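Local coordinates for protein glycoside hydrolase family 43 (Halothermothrix orenii, PDB 4QQS) that has alpha-L-arabinofuranosidase activity and probably takes part in xylan breakdown, as a family 43 glycoside hydrolase folded into a five-bladed beta-propeller, at residues F118-S123 with Y159-S164; S146-I149 with H154-Q157; R291-F294 with L299-K302. One frame throughout, in Å; residues are numbered along the deposited sequence.

Contact 1 of 3, residues F118-S123 with Y159-S164; sequences FDRGLS and YVQEMS
The guanidinium group of Arg120 carries the side-chain amide oxygen of Gln161 at its edge and Phe118 CD2 over one face, 3.4 Å above the plane and displaced toward the rim. Guanidinium and amide planes stand 47° apart, so the two flat groups meet at their edges in a twisted fashion, without stacking. A single hydrogen bond crosses the contact, from Arg120 NH2 to Gln161 OE1 over 2.9 Å, fairly straight at 156°. The donor lies in the carbonyl plane, on a lone pair of OE1, while OE1 itself sits slightly out of the guanidinium plane. The two side chains reach it from opposite directions: Arg120 runs extended from CG to NE, and Gln161 leaves strand 153-162 with CG anti to its carbonyl carbon (chi1 -72°) and then stretches out straight.

The hydroxyl of Tyr141 completes the join, bonding both to Gln161 OE1 and to Arg120 NH1; OE1 thus has two polar partners, and Gln161 NE2 is taken up by the backbone oxygen of Lys171. Within 118-123 the loop is shaped by an Asx turn, in which Asp119 OD1 accepts from Gly121 N at 3.2 Å; Asp119 OD2 meanwhile forms a salt bridge with Lys97. Only 63 Å² is buried between the segments. The contact joins two parts of a five-bladed beta-propeller: the linker that leads from the blade of strands 72-79 to 111-112 into the next, begun by strand 124-131, and strand 153-162 of that next blade.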
ATOM      1  N   PHE A 118      -7.054  -9.074 -14.178  1.00  8.48           N
ATOM      2  CA  PHE A 118      -7.588  -8.455 -15.383  1.00  8.72           C
ATOM      3  C   PHE A 118      -6.410  -8.099 -16.274  1.00  8.79           C
ATOM      4  O   PHE A 118      -5.265  -8.063 -15.811  1.00  8.77           O
ATOM      5  CB  PHE A 118      -8.469  -7.225 -15.078  1.00  8.74           C
ATOM      6  CG  PHE A 118      -7.748  -6.061 -14.428  1.00  8.69           C
ATOM      7  CD1 PHE A 118      -7.599  -6.009 -13.050  1.00  8.55           C
ATOM      8  CD2 PHE A 118      -7.256  -4.992 -15.182  1.00  8.92           C
ATOM      9  CE1 PHE A 118      -6.966  -4.926 -12.435  1.00  8.54           C
ATOM     10  CE2 PHE A 118      -6.637  -3.910 -14.573  1.00  9.04           C
ATOM     11  CZ  PHE A 118      -6.488  -3.891 -13.198  1.00  8.88           C
ATOM     12  N   ASP A 119      -6.682  -7.858 -17.553  1.00  9.36           N
ATOM     13  CA  ASP A 119      -5.614  -7.641 -18.519  1.00 10.40           C
ATOM     14  C   ASP A 119      -6.136  -6.737 -19.616  1.00  9.86           C
ATOM     15  O   ASP A 119      -7.086  -7.096 -20.310  1.00 11.35           O
ATOM     16  CB  ASP A 119      -5.162  -8.994 -19.082  1.00 12.07           C
ATOM     17  CG  ASP A 119      -3.900  -8.912 -19.910  1.00 12.98           C
ATOM     18  OD1 ASP A 119      -3.413  -7.792 -20.192  1.00 13.88           O
ATOM     19  OD2 ASP A 119      -3.382  -9.999 -20.265  1.00 13.49           O
ATOM     20  N   ARG A 120      -5.526  -5.561 -19.748  1.00  9.42           N
ATOM     21  CA  ARG A 120      -5.939  -4.564 -20.734  1.00  9.25           C
ATOM     22  C   ARG A 120      -4.762  -4.129 -21.609  1.00  9.43           C
ATOM     23  O   ARG A 120      -4.793  -3.049 -22.207  1.00 10.42           O
ATOM     24  CB  ARG A 120      -6.575  -3.361 -20.034  1.00  9.45           C
ATOM     25  CG  ARG A 120      -7.769  -3.733 -19.200  1.00  9.23           C
ATOM     26  CD  ARG A 120      -8.196  -2.612 -18.280  1.00  9.26           C
ATOM     27  NE  ARG A 120      -9.230  -3.092 -17.376  1.00  9.25           N
ATOM     28  CZ  ARG A 120      -9.571  -2.475 -16.247  1.00  8.58           C
ATOM     29  NH1 ARG A 120      -9.001  -1.326 -15.906  1.00  9.08           N
ATOM     30  NH2 ARG A 120     -10.483  -3.010 -15.455  1.00  9.23           N
ATOM     31  N   GLY A 121      -3.721  -4.956 -21.682  1.00  9.37           N
ATOM     32  CA  GLY A 121      -2.588  -4.644 -22.529  1.00  9.42           C
ATOM     33  C   GLY A 121      -1.753  -3.473 -22.049  1.00  8.89           C
ATOM     34  O   GLY A 121      -1.035  -2.861 -22.828  1.00 10.09           O
ATOM     35  N   LEU A 122      -1.848  -3.167 -20.759  1.00  8.42           N
ATOM     36  CA  LEU A 122      -1.108  -2.065 -20.148  1.00  8.04           C
ATOM     37  C   LEU A 122      -0.605  -2.510 -18.778  1.00  7.63           C
ATOM     38  O   LEU A 122      -0.819  -3.653 -18.368  1.00  9.01           O
ATOM     39  CB  LEU A 122      -1.994  -0.818 -20.044  1.00  9.04           C
ATOM     40  CG  LEU A 122      -2.401  -0.188 -21.374  1.00  9.94           C
ATOM     41  CD1 LEU A 122      -3.462   0.871 -21.153  1.00 11.20           C
ATOM     42  CD2 LEU A 122      -1.180   0.396 -22.068  1.00 11.12           C
ATOM     43  N   SER A 123       0.085  -1.615 -18.081  1.00  7.55           N
ATOM     44  CA  SER A 123       0.661  -1.933 -16.785  1.00  6.89           C
ATOM     45  C   SER A 123      -0.166  -1.383 -15.629  1.00  6.74           C
ATOM     46  O   SER A 123      -0.508  -0.193 -15.591  1.00  6.98           O
ATOM     47  CB  SER A 123       2.093  -1.414 -16.702  1.00  7.40           C
ATOM     48  OG  SER A 123       2.970  -2.252 -17.454  1.00  7.94           O
ATOM     49  N   TYR A 159      -7.250   4.526 -10.210  1.00  5.52           N
ATOM     50  CA  TYR A 159      -8.607   4.212 -10.607  1.00  5.46           C
ATOM     51  C   TYR A 159      -9.276   3.382  -9.523  1.00  5.66           C
ATOM     52  O   TYR A 159      -8.619   2.759  -8.694  1.00  6.32           O
ATOM     53  CB  TYR A 159      -8.607   3.432 -11.935  1.00  6.23           C
ATOM     54  CG  TYR A 159      -8.279   4.288 -13.125  1.00  6.47           C
ATOM     55  CD1 TYR A 159      -6.959   4.583 -13.451  1.00  6.51           C
ATOM     56  CD2 TYR A 159      -9.282   4.826 -13.917  1.00  7.04           C
ATOM     57  CE1 TYR A 159      -6.636   5.388 -14.515  1.00  7.54           C
ATOM     58  CE2 TYR A 159      -8.968   5.641 -14.999  1.00  7.88           C
ATOM     59  CZ  TYR A 159      -7.647   5.915 -15.288  1.00  7.64           C
ATOM     60  OH  TYR A 159      -7.348   6.724 -16.358  1.00  8.71           O
ATOM     61  N   VAL A 160     -10.601   3.359  -9.569  1.00  6.07           N
ATOM     62  CA  VAL A 160     -11.398   2.516  -8.696  1.00  6.28           C
ATOM     63  C   VAL A 160     -12.499   1.842  -9.493  1.00  6.52           C
ATOM     64  O   VAL A 160     -13.083   2.429 -10.406  1.00  6.90           O
ATOM     65  CB  VAL A 160     -11.996   3.315  -7.503  1.00  6.99           C
ATOM     66  CG1 VAL A 160     -12.837   4.499  -7.969  1.00  8.18           C
ATOM     67  CG2 VAL A 160     -12.798   2.411  -6.572  1.00  7.56           C
ATOM     68  N   GLN A 161     -12.774   0.591  -9.138  1.00  6.34           N
ATOM     69  CA  GLN A 161     -13.985  -0.092  -9.572  1.00  7.06           C
ATOM     70  C   GLN A 161     -14.566  -0.895  -8.429  1.00  7.10           C
ATOM     71  O   GLN A 161     -13.853  -1.466  -7.609  1.00  7.60           O
ATOM     72  CB  GLN A 161     -13.706  -1.032 -10.754  1.00  7.60           C
ATOM     73  CG  GLN A 161     -13.443  -0.275 -12.040  1.00  7.78           C
ATOM     74  CD  GLN A 161     -13.035  -1.153 -13.188  1.00  8.14           C
ATOM     75  OE1 GLN A 161     -11.840  -1.364 -13.432  1.00  8.49           O
ATOM     76  NE2 GLN A 161     -14.017  -1.671 -13.915  1.00  9.01           N
ATOM     77  N   GLU A 162     -15.886  -0.960  -8.390  1.00  7.58           N
ATOM     78  CA  GLU A 162     -16.567  -1.935  -7.555  1.00  8.12           C
ATOM     79  C   GLU A 162     -16.247  -3.321  -8.092  1.00  8.85           C
ATOM     80  O   GLU A 162     -16.112  -3.496  -9.308  1.00  9.98           O
ATOM     81  CB  GLU A 162     -18.061  -1.650  -7.628  1.00 10.06           C
ATOM     82  CG  GLU A 162     -18.919  -2.473  -6.709  1.00 12.89           C
ATOM     83  CD  GLU A 162     -20.382  -2.078  -6.795  1.00 16.37           C
ATOM     84  OE1 GLU A 162     -20.685  -0.944  -7.259  1.00 17.30           O
ATOM     85  OE2 GLU A 162     -21.228  -2.900  -6.405  1.00 18.61           O
ATOM     86  N   MET A 163     -16.117  -4.295  -7.197  1.00  9.08           N
ATOM     87  CA  MET A 163     -15.894  -5.673  -7.618  1.00  9.92           C
ATOM     88  C   MET A 163     -17.139  -6.501  -7.442  1.00 11.48           C
ATOM     89  O   MET A 163     -18.026  -6.168  -6.663  1.00 12.21           O
ATOM     90  CB  MET A 163     -14.778  -6.343  -6.822  1.00 10.27           C
ATOM     91  CG  MET A 163     -13.508  -5.500  -6.689  1.00 11.66           C
ATOM     92  SD  MET A 163     -12.173  -6.372  -5.882  1.00 13.22           S
ATOM     93  CE  MET A 163     -11.508  -7.295  -7.252  1.00 15.01           C
ATOM     94  N   SER A 164     -17.180  -7.617  -8.157  1.00 12.07           N
ATOM     95  CA  SER A 164     -18.164  -8.634  -7.883  1.00 12.50           C
ATOM     96  C   SER A 164     -17.918  -9.176  -6.480  1.00 11.82           C
ATOM     97  O   SER A 164     -16.816  -9.040  -5.910  1.00 12.26           O
ATOM     98  CB  SER A 164     -18.060  -9.758  -8.907  1.00 13.03           C
ATOM     99  OG  SER A 164     -16.739 -10.273  -8.939  1.00 13.20           O
TER

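Contact 2 of 3, residues S146-I149 with H154-Q157; sequences SENI and HISQ
His154 opens the strand segment by lying alongside Ile149, the two side chains pointing the same way from an antiparallel non-hydrogen-bonded pair. Ile149 CG1 sits over one face of the imidazole, 3.7 Å from the ring centroid, a CH-pi contact; Ile149 CD1 also lies 3.4 Å from His154 NE2. Trp191 also stacks on this ring. At the ring edge, near its plane, lies the backbone oxygen of Ser146. Ile155 follows, its N donating to Asn148 O at 2.9 Å next to the Ile149-His154 pair, while its own O accepts from Asn148 ND2. That second bond, 2.9 Å between ND2 and Ile155 O, is bent (133° at the hydrogen). Gln157 ends the walk: its OE1 takes a straight bond from Asn148 ND2 at 3.0 Å, the donor standing above the carbonyl plane, and also bonds the hydroxyl of Tyr159, while NE2 meets Gln179 OE1. Asn148 reaches both acceptors because its CG is turned anti to the backbone N (chi1 -163°). Replacing Asn148 with a leucine would probably deprive Ile155 O and Gln157 OE1 of this donor and let the loop end shift against the strand. Chemically, one buried amide nitrogen serves a backbone and a side-chain oxygen together: Asn148, just before the hairpin, makes polar bonds to its second strand, while Ile149 in its first strand packs on the imidazole.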
ATOM      1  N   SER A 146       4.665   3.777 -16.551  1.00  7.87           N
ATOM      2  CA  SER A 146       5.504   3.123 -17.546  1.00  9.04           C
ATOM      3  C   SER A 146       4.827   3.066 -18.901  1.00  9.73           C
ATOM      4  O   SER A 146       5.514   3.159 -19.906  1.00 13.29           O
ATOM      5  CB  SER A 146       5.881   1.707 -17.095  1.00  9.72           C
ATOM      6  OG  SER A 146       4.744   0.902 -16.864  1.00 10.60           O
ATOM      7  N   GLU A 147       3.508   2.904 -18.931  1.00  8.47           N
ATOM      8  CA  GLU A 147       2.770   2.776 -20.179  1.00  8.42           C
ATOM      9  C   GLU A 147       1.581   3.724 -20.258  1.00  8.93           C
ATOM     10  O   GLU A 147       0.677   3.524 -21.057  1.00 10.66           O
ATOM     11  CB  GLU A 147       2.292   1.331 -20.380  1.00  9.01           C
ATOM     12  CG  GLU A 147       3.397   0.305 -20.348  1.00  9.98           C
ATOM     13  CD  GLU A 147       2.936  -1.042 -20.849  1.00 11.06           C
ATOM     14  OE1 GLU A 147       2.715  -1.964 -20.049  1.00 11.60           O
ATOM     15  OE2 GLU A 147       2.786  -1.198 -22.072  1.00 13.30           O
ATOM     16  N   ASN A 148       1.586   4.775 -19.452  1.00  9.11           N
ATOM     17  CA  ASN A 148       0.474   5.728 -19.398  1.00  8.89           C
ATOM     18  C   ASN A 148       1.024   7.117 -19.633  1.00  9.12           C
ATOM     19  O   ASN A 148       1.646   7.689 -18.746  1.00 10.78           O
ATOM     20  CB  ASN A 148      -0.202   5.622 -18.027  1.00  8.86           C
ATOM     21  CG  ASN A 148      -1.584   6.226 -17.988  1.00  8.68           C
ATOM     22  OD1 ASN A 148      -2.290   6.296 -19.002  1.00 11.03           O
ATOM     23  ND2 ASN A 148      -2.016   6.592 -16.799  1.00  8.54           N
ATOM     24  N   ILE A 149       0.839   7.634 -20.848  1.00 10.32           N
ATOM     25  CA  ILE A 149       1.349   8.951 -21.216  1.00 11.21           C
ATOM     26  C   ILE A 149       0.148   9.808 -21.569  1.00 10.22           C
ATOM     27  O   ILE A 149      -0.650   9.458 -22.449  1.00 11.65           O
ATOM     28  CB  ILE A 149       2.322   8.887 -22.413  1.00 13.18           C
ATOM     29  CG1 ILE A 149       3.477   7.931 -22.119  1.00 14.83           C
ATOM     30  CG2 ILE A 149       2.855  10.278 -22.752  1.00 14.21           C
ATOM     31  CD1 ILE A 149       4.357   7.670 -23.310  1.00 16.18           C
ATOM     32  N   HIS A 154       4.481  11.025 -18.472  1.00  8.85           N
ATOM     33  CA  HIS A 154       4.330   9.647 -18.004  1.00  8.83           C
ATOM     34  C   HIS A 154       3.734   9.735 -16.616  1.00  7.88           C
ATOM     35  O   HIS A 154       4.374  10.261 -15.703  1.00  8.85           O
ATOM     36  CB  HIS A 154       5.681   8.940 -17.918  1.00 10.16           C
ATOM     37  CG  HIS A 154       6.181   8.405 -19.224  1.00 13.87           C
ATOM     38  ND1 HIS A 154       6.847   9.183 -20.140  1.00 16.45           N
ATOM     39  CD2 HIS A 154       6.133   7.162 -19.762  1.00 15.25           C
ATOM     40  CE1 HIS A 154       7.193   8.451 -21.186  1.00 16.82           C
ATOM     41  NE2 HIS A 154       6.774   7.217 -20.980  1.00 16.87           N
ATOM     42  N   ILE A 155       2.509   9.247 -16.446  1.00  7.52           N
ATOM     43  CA  ILE A 155       1.730   9.574 -15.262  1.00  7.21           C
ATOM     44  C   ILE A 155       1.050   8.348 -14.680  1.00  6.85           C
ATOM     45  O   ILE A 155       0.374   7.601 -15.395  1.00  7.88           O
ATOM     46  CB  ILE A 155       0.708  10.708 -15.589  1.00  8.30           C
ATOM     47  CG1 ILE A 155      -0.013  11.200 -14.338  1.00  8.69           C
ATOM     48  CG2 ILE A 155      -0.258  10.305 -16.687  1.00  9.41           C
ATOM     49  CD1 ILE A 155      -0.691  12.557 -14.540  1.00 10.39           C
ATOM     50  N   SER A 156       1.256   8.134 -13.382  1.00  6.08           N
ATOM     51  CA  SER A 156       0.532   7.110 -12.645  1.00  6.26           C
ATOM     52  C   SER A 156      -0.741   7.697 -12.065  1.00  6.11           C
ATOM     53  O   SER A 156      -0.698   8.689 -11.332  1.00  6.85           O
ATOM     54  CB  SER A 156       1.392   6.505 -11.538  1.00  6.73           C
ATOM     55  OG  SER A 156       2.400   5.674 -12.089  1.00  7.46           O
ATOM     56  N   GLN A 157      -1.871   7.099 -12.432  1.00  5.98           N
ATOM     57  CA  GLN A 157      -3.203   7.505 -11.988  1.00  5.81           C
ATOM     58  C   GLN A 157      -3.830   6.397 -11.151  1.00  5.59           C
ATOM     59  O   GLN A 157      -3.599   5.217 -11.428  1.00  6.32           O
ATOM     60  CB  GLN A 157      -4.116   7.717 -13.196  1.00  6.56           C
ATOM     61  CG  GLN A 157      -3.638   8.696 -14.241  1.00  7.27           C
ATOM     62  CD  GLN A 157      -4.575   8.666 -15.432  1.00  7.81           C
ATOM     63  OE1 GLN A 157      -4.736   7.624 -16.065  1.00  8.21           O
ATOM     64  NE2 GLN A 157      -5.248   9.778 -15.702  1.00  8.93           N
TER

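Contact 3 of 3, residues R291-F294 with L299-K302; sequences RLYF and LKVK
Tyr293 and Lys300 cross obliquely on one side of this antiparallel pair, Lys300 CB lying over the phenol face 3.9 Å from the centroid of the Tyr293 ring. The ring reaches across because CG of Tyr293 stands between its backbone N and carbonyl carbon (chi1 63°), which swings the phenol over the partner strand. Tyr293 OH lies 2.7 Å from the oxygen of a water that donates to Val301 O. On the other side of the sheet Phe294, Leu292, Leu299 and Val301 form an apolar cluster. Leu299 CD1 is its hub: it sits over one face of the Phe294 ring, 3.8 Å from the centroid, and touches Leu292 CD1 at 3.6 Å. That same Leu292 methyl reaches Val301 CG2, also at 3.6 Å. Between the two faces run the backbone bonds, Tyr293 and Lys300 forming a hydrogen-bonded pair through both N and O, and Lys302 N donating to Arg291 O at 2.9 Å. A second water bridges Arg291 N and Lys302 O. The charged ends turn elsewhere, Arg291 to Glu267 and Lys300 to Glu295. Segments 291-294 and 299-302 run 150° apart in direction and belong to the last hairpin of the chain: 298-302 is an outermost strand of its four-stranded propeller blade, 285-295 pairs on its other edge with 268-275, and the apolar side packs on the preceding blade, where Met209 touches both leucines and His202 and Tyr207 meet the Phe294 ring.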
ATOM      1  N   ARG A 291       1.612   7.169  14.838  1.00  8.29           N
ATOM      2  CA  ARG A 291       0.213   7.367  15.175  1.00  8.35           C
ATOM      3  C   ARG A 291      -0.510   8.206  14.132  1.00  8.11           C
ATOM      4  O   ARG A 291       0.004   9.222  13.683  1.00  9.61           O
ATOM      5  CB  ARG A 291       0.096   8.001  16.562  1.00  9.16           C
ATOM      6  CG  ARG A 291       0.424   7.002  17.657  1.00 10.29           C
ATOM      7  CD  ARG A 291       0.373   7.605  19.078  1.00 11.72           C
ATOM      8  NE  ARG A 291       0.334   6.505  20.044  1.00 12.78           N
ATOM      9  CZ  ARG A 291       1.386   5.842  20.514  1.00 13.34           C
ATOM     10  NH1 ARG A 291       2.625   6.227  20.247  1.00 13.50           N
ATOM     11  NH2 ARG A 291       1.187   4.789  21.289  1.00 13.96           N
ATOM     12  N   LEU A 292      -1.710   7.742  13.790  1.00  8.08           N
ATOM     13  CA  LEU A 292      -2.586   8.345  12.797  1.00  8.15           C
ATOM     14  C   LEU A 292      -3.894   8.685  13.503  1.00  8.56           C
ATOM     15  O   LEU A 292      -4.408   7.867  14.262  1.00  9.66           O
ATOM     16  CB  LEU A 292      -2.857   7.312  11.704  1.00  8.50           C
ATOM     17  CG  LEU A 292      -3.700   7.755  10.522  1.00  9.26           C
ATOM     18  CD1 LEU A 292      -2.906   8.716   9.653  1.00  9.99           C
ATOM     19  CD2 LEU A 292      -4.126   6.559   9.707  1.00 10.88           C
ATOM     20  N   TYR A 293      -4.437   9.875  13.276  1.00  8.98           N
ATOM     21  CA  TYR A 293      -5.657  10.287  13.973  1.00  9.87           C
ATOM     22  C   TYR A 293      -6.374  11.370  13.187  1.00  9.34           C
ATOM     23  O   TYR A 293      -5.796  12.004  12.317  1.00 10.03           O
ATOM     24  CB  TYR A 293      -5.328  10.780  15.392  1.00 10.54           C
ATOM     25  CG  TYR A 293      -4.446  12.012  15.432  1.00 11.17           C
ATOM     26  CD1 TYR A 293      -3.076  11.916  15.250  1.00 12.38           C
ATOM     27  CD2 TYR A 293      -4.983  13.277  15.673  1.00 11.22           C
ATOM     28  CE1 TYR A 293      -2.259  13.034  15.294  1.00 13.36           C
ATOM     29  CE2 TYR A 293      -4.172  14.399  15.739  1.00 12.37           C
ATOM     30  CZ  TYR A 293      -2.808  14.278  15.543  1.00 13.54           C
ATOM     31  OH  TYR A 293      -1.985  15.386  15.583  1.00 15.42           O
ATOM     32  N   PHE A 294      -7.637  11.581  13.525  1.00  9.98           N
ATOM     33  CA  PHE A 294      -8.437  12.640  12.952  1.00 10.39           C
ATOM     34  C   PHE A 294      -8.631  13.756  13.981  1.00 10.94           C
ATOM     35  O   PHE A 294      -8.865  13.500  15.167  1.00 11.80           O
ATOM     36  CB  PHE A 294      -9.802  12.098  12.537  1.00 10.67           C
ATOM     37  CG  PHE A 294      -9.752  11.101  11.399  1.00 11.17           C
ATOM     38  CD1 PHE A 294      -9.569   9.743  11.631  1.00 11.68           C
ATOM     39  CD2 PHE A 294      -9.915  11.522  10.093  1.00 11.74           C
ATOM     40  CE1 PHE A 294      -9.543   8.836  10.584  1.00 12.40           C
ATOM     41  CE2 PHE A 294      -9.901  10.611   9.048  1.00 12.49           C
ATOM     42  CZ  PHE A 294      -9.708   9.276   9.290  1.00 12.78           C
ATOM     43  N   LEU A 299      -7.162  14.361   8.604  1.00  8.95           N
ATOM     44  CA  LEU A 299      -6.346  13.205   8.896  1.00  8.53           C
ATOM     45  C   LEU A 299      -4.899  13.646   9.133  1.00  8.56           C
ATOM     46  O   LEU A 299      -4.325  14.360   8.304  1.00  8.99           O
ATOM     47  CB  LEU A 299      -6.458  12.218   7.737  1.00  8.75           C
ATOM     48  CG  LEU A 299      -5.714  10.900   7.885  1.00  8.75           C
ATOM     49  CD1 LEU A 299      -6.154  10.143   9.135  1.00  9.28           C
ATOM     50  CD2 LEU A 299      -5.929  10.044   6.627  1.00  9.66           C
ATOM     51  N   LYS A 300      -4.332  13.243  10.272  1.00  8.97           N
ATOM     52  CA  LYS A 300      -3.021  13.700  10.727  1.00  9.58           C
ATOM     53  C   LYS A 300      -2.152  12.528  11.157  1.00  9.49           C
ATOM     54  O   LYS A 300      -2.654  11.495  11.606  1.00  9.43           O
ATOM     55  CB  LYS A 300      -3.172  14.672  11.909  1.00 10.37           C
ATOM     56  CG  LYS A 300      -4.064  15.856  11.611  1.00 11.25           C
ATOM     57  CD  LYS A 300      -4.058  16.874  12.753  1.00 13.04           C
ATOM     58  CE  LYS A 300      -4.934  18.079  12.446  1.00 14.95           C
ATOM     59  NZ  LYS A 300      -4.816  19.129  13.494  1.00 16.40           N
ATOM     60  N   VAL A 301      -0.844  12.713  11.025  1.00 10.28           N
ATOM     61  CA  VAL A 301       0.136  11.766  11.534  1.00 10.38           C
ATOM     62  C   VAL A 301       1.026  12.478  12.537  1.00 11.01           C
ATOM     63  O   VAL A 301       1.508  13.582  12.275  1.00 12.79           O
ATOM     64  CB  VAL A 301       1.029  11.189  10.407  1.00 11.76           C
ATOM     65  CG1 VAL A 301       2.029  10.193  10.986  1.00 11.87           C
ATOM     66  CG2 VAL A 301       0.186  10.531   9.348  1.00 12.79           C
ATOM     67  N   LYS A 302       1.237  11.853  13.689  1.00 10.72           N
ATOM     68  CA  LYS A 302       2.249  12.319  14.615  1.00 11.91           C
ATOM     69  C   LYS A 302       3.566  11.713  14.148  1.00 11.69           C
ATOM     70  O   LYS A 302       3.930  10.606  14.523  1.00 12.31           O
ATOM     71  CB  LYS A 302       1.928  11.891  16.041  1.00 14.41           C
ATOM     72  CG  LYS A 302       2.895  12.457  17.051  1.00 18.18           C
ATOM     73  CD  LYS A 302       2.592  11.984  18.462  1.00 21.32           C
ATOM     74  CE  LYS A 302       3.434  12.734  19.492  1.00 23.73           C
ATOM     75  NZ  LYS A 302       4.872  12.778  19.110  1.00 25.28           N
TER
HETATM   76  O   HOH W   1       3.731   8.577  16.289  1.00 10.67           O
HETATM   77  O   HOH W   2       0.134  15.756  13.872  1.00 29.98           O

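Contacts 1 and 2 share strand 153-162, though segment 118-123 is the linker leading into that blade; contact 2 is nested along the chain inside the loop that contact 1 closes. Their centres are 15 Å apart, yet they touch directly, Ser123 OG lying 2.6 Å from Glu147 OE1 in a probable hydrogen bond. Contact 3 comes later, in another blade, with its centre about 31 Å from that of contact 1 and 30 Å from that of contact 2. In contact 2, the Gln157 side chain is about 9 Å from that of Glu195, the predicted proton donor, and about 11 Å from that of Asp126, predicted to modulate its pKa. In contact 3, the Leu292 side chain lies about 14 Å from the bound sodium ion.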